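PDB 5N9X: adenylation domain from Streptomyces sp., which belongs to the AMP-binding enzymes of the ANL superfamily and is modelled here with adenosine-5'-triphosphate and threonine bound. Local coordinates for residues L86-R90 / A91-Y95. Numbering follows the deposited sequence.
Sequences LGILR and AGAAY
I88 and A91 meet where helix 79-90 ends in a Schellman motif and the chain turns into strand 94-97, the second strand of a beta-alpha-beta unit that starts with strand 70-74. Two backbone bonds back into the last turn close the helix. A93 N donates to I88 O over 3.1 Å and lies 16° from the plane of that carbonyl, and G92 N reaches L89 O from above that carbonyl's plane, 58° out of it. G92 has left helical geometry with a positive phi of 80°. One residue earlier, A91 N still makes an ordinary helical bond to G87 O, while A91 CB lies beside the same carbonyl, 3.4 Å from G87 O.

I88 supplies two of the three apolar side-chain contacts. With CG2 anti to the backbone N, this branch lies against the backbone of A94 and Y95, with I88 CG2 3.7 Å from Y95 CB and 4.0 Å from A93 CB; the I88 and Y95 side chains cross at about a right angle. Y95 also touches V215 of helix 213-222, and L86 and L89 reach W219 of that helix, so the helix end and the new strand pack against the same helix. L89 O gains a second donor, a water that bridges it to A93 O. Beside this bridge, L89 CD2 sits in the plane of the Y95 ring at its edge, 4.0 Å from Y95 CD1.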
loop_
_atom_site.group_PDB
_atom_site.type_symbol
_atom_site.label_atom_id
_atom_site.label_comp_id
_atom_site.label_asym_id
_atom_site.label_seq_id
_atom_site.Cartn_x
_atom_site.Cartn_y
_atom_site.Cartn_z
ATOM N N LEU A 86 -9.214 14.891 8.233
ATOM C CA LEU A 86 -9.220 16.209 7.605
ATOM C C LEU A 86 -8.998 17.290 8.647
ATOM O O LEU A 86 -8.227 18.213 8.430
ATOM C CB LEU A 86 -10.523 16.460 6.868
ATOM C CG LEU A 86 -10.766 15.565 5.668
ATOM C CD1 LEU A 86 -12.225 15.630 5.221
ATOM C CD2 LEU A 86 -9.850 15.976 4.550
ATOM N N GLY A 87 -9.655 17.159 9.788
ATOM C CA GLY A 87 -9.485 18.111 10.867
ATOM C C GLY A 87 -8.030 18.203 11.308
ATOM O O GLY A 87 -7.478 19.305 11.473
ATOM N N ILE A 88 -7.405 17.045 11.475
ATOM C CA ILE A 88 -5.982 16.988 11.801
ATOM C C ILE A 88 -5.128 17.716 10.759
ATOM O O ILE A 88 -4.220 18.475 11.114
ATOM C CB ILE A 88 -5.505 15.508 11.956
ATOM C CG1 ILE A 88 -6.118 14.883 13.209
ATOM C CG2 ILE A 88 -4.003 15.415 11.995
ATOM C CD1 ILE A 88 -5.895 13.375 13.333
ATOM N N LEU A 89 -5.424 17.511 9.477
ATOM C CA LEU A 89 -4.656 18.156 8.412
ATOM C C LEU A 89 -4.919 19.666 8.367
ATOM O O LEU A 89 -3.969 20.471 8.270
ATOM C CB LEU A 89 -4.977 17.534 7.057
ATOM C CG LEU A 89 -4.603 16.075 6.813
ATOM C CD1 LEU A 89 -5.010 15.635 5.397
ATOM C CD2 LEU A 89 -3.093 15.838 7.082
ATOM N N ARG A 90 -6.204 20.041 8.439
ATOM C CA ARG A 90 -6.585 21.446 8.503
ATOM C C ARG A 90 -5.906 22.150 9.685
ATOM O O ARG A 90 -5.469 23.288 9.539
ATOM C CB ARG A 90 -8.111 21.605 8.565
ATOM C CG ARG A 90 -8.574 23.042 8.814
ATOM C CD ARG A 90 -8.201 23.945 7.670
ATOM N NE ARG A 90 -8.488 25.355 7.938
ATOM C CZ ARG A 90 -7.629 26.213 8.500
ATOM N NH1 ARG A 90 -6.429 25.802 8.904
ATOM N NH2 ARG A 90 -7.979 27.481 8.682
ATOM N N ALA A 91 -5.753 21.468 10.816
ATOM C CA ALA A 91 -5.039 22.059 11.960
ATOM C C ALA A 91 -3.520 22.189 11.757
ATOM O O ALA A 91 -2.790 22.570 12.678
ATOM C CB ALA A 91 -5.302 21.251 13.214
ATOM N N GLY A 92 -3.034 21.848 10.568
ATOM C CA GLY A 92 -1.613 21.944 10.268
ATOM C C GLY A 92 -0.756 20.793 10.785
ATOM O O GLY A 92 0.470 20.852 10.708
ATOM N N ALA A 93 -1.408 19.751 11.297
ATOM C CA ALA A 93 -0.734 18.643 11.958
ATOM C C ALA A 93 -0.653 17.439 11.047
ATOM O O ALA A 93 -1.335 17.378 10.023
ATOM C CB ALA A 93 -1.462 18.263 13.249
ATOM N N ALA A 94 0.167 16.470 11.422
ATOM C CA ALA A 94 0.214 15.215 10.688
ATOM C C ALA A 94 -0.590 14.179 11.442
ATOM O O ALA A 94 -0.589 14.173 12.683
ATOM C CB ALA A 94 1.645 14.745 10.496
ATOM N N TYR A 95 -1.290 13.308 10.717
ATOM C CA TYR A 95 -1.930 12.177 11.390
ATOM C C TYR A 95 -1.076 10.914 11.296
ATOM O O TYR A 95 -0.396 10.668 10.305
ATOM C CB TYR A 95 -3.347 11.937 10.855
ATOM C CG TYR A 95 -3.452 11.311 9.474
ATOM C CD1 TYR A 95 -3.373 12.094 8.334
ATOM C CD2 TYR A 95 -3.676 9.960 9.323
ATOM C CE1 TYR A 95 -3.482 11.543 7.097
ATOM C CE2 TYR A 95 -3.781 9.400 8.111
ATOM C CZ TYR A 95 -3.687 10.189 6.986
ATOM O OH TYR A 95 -3.809 9.625 5.740
HETATM O O HOH W 1 -1.189 19.366 7.799
#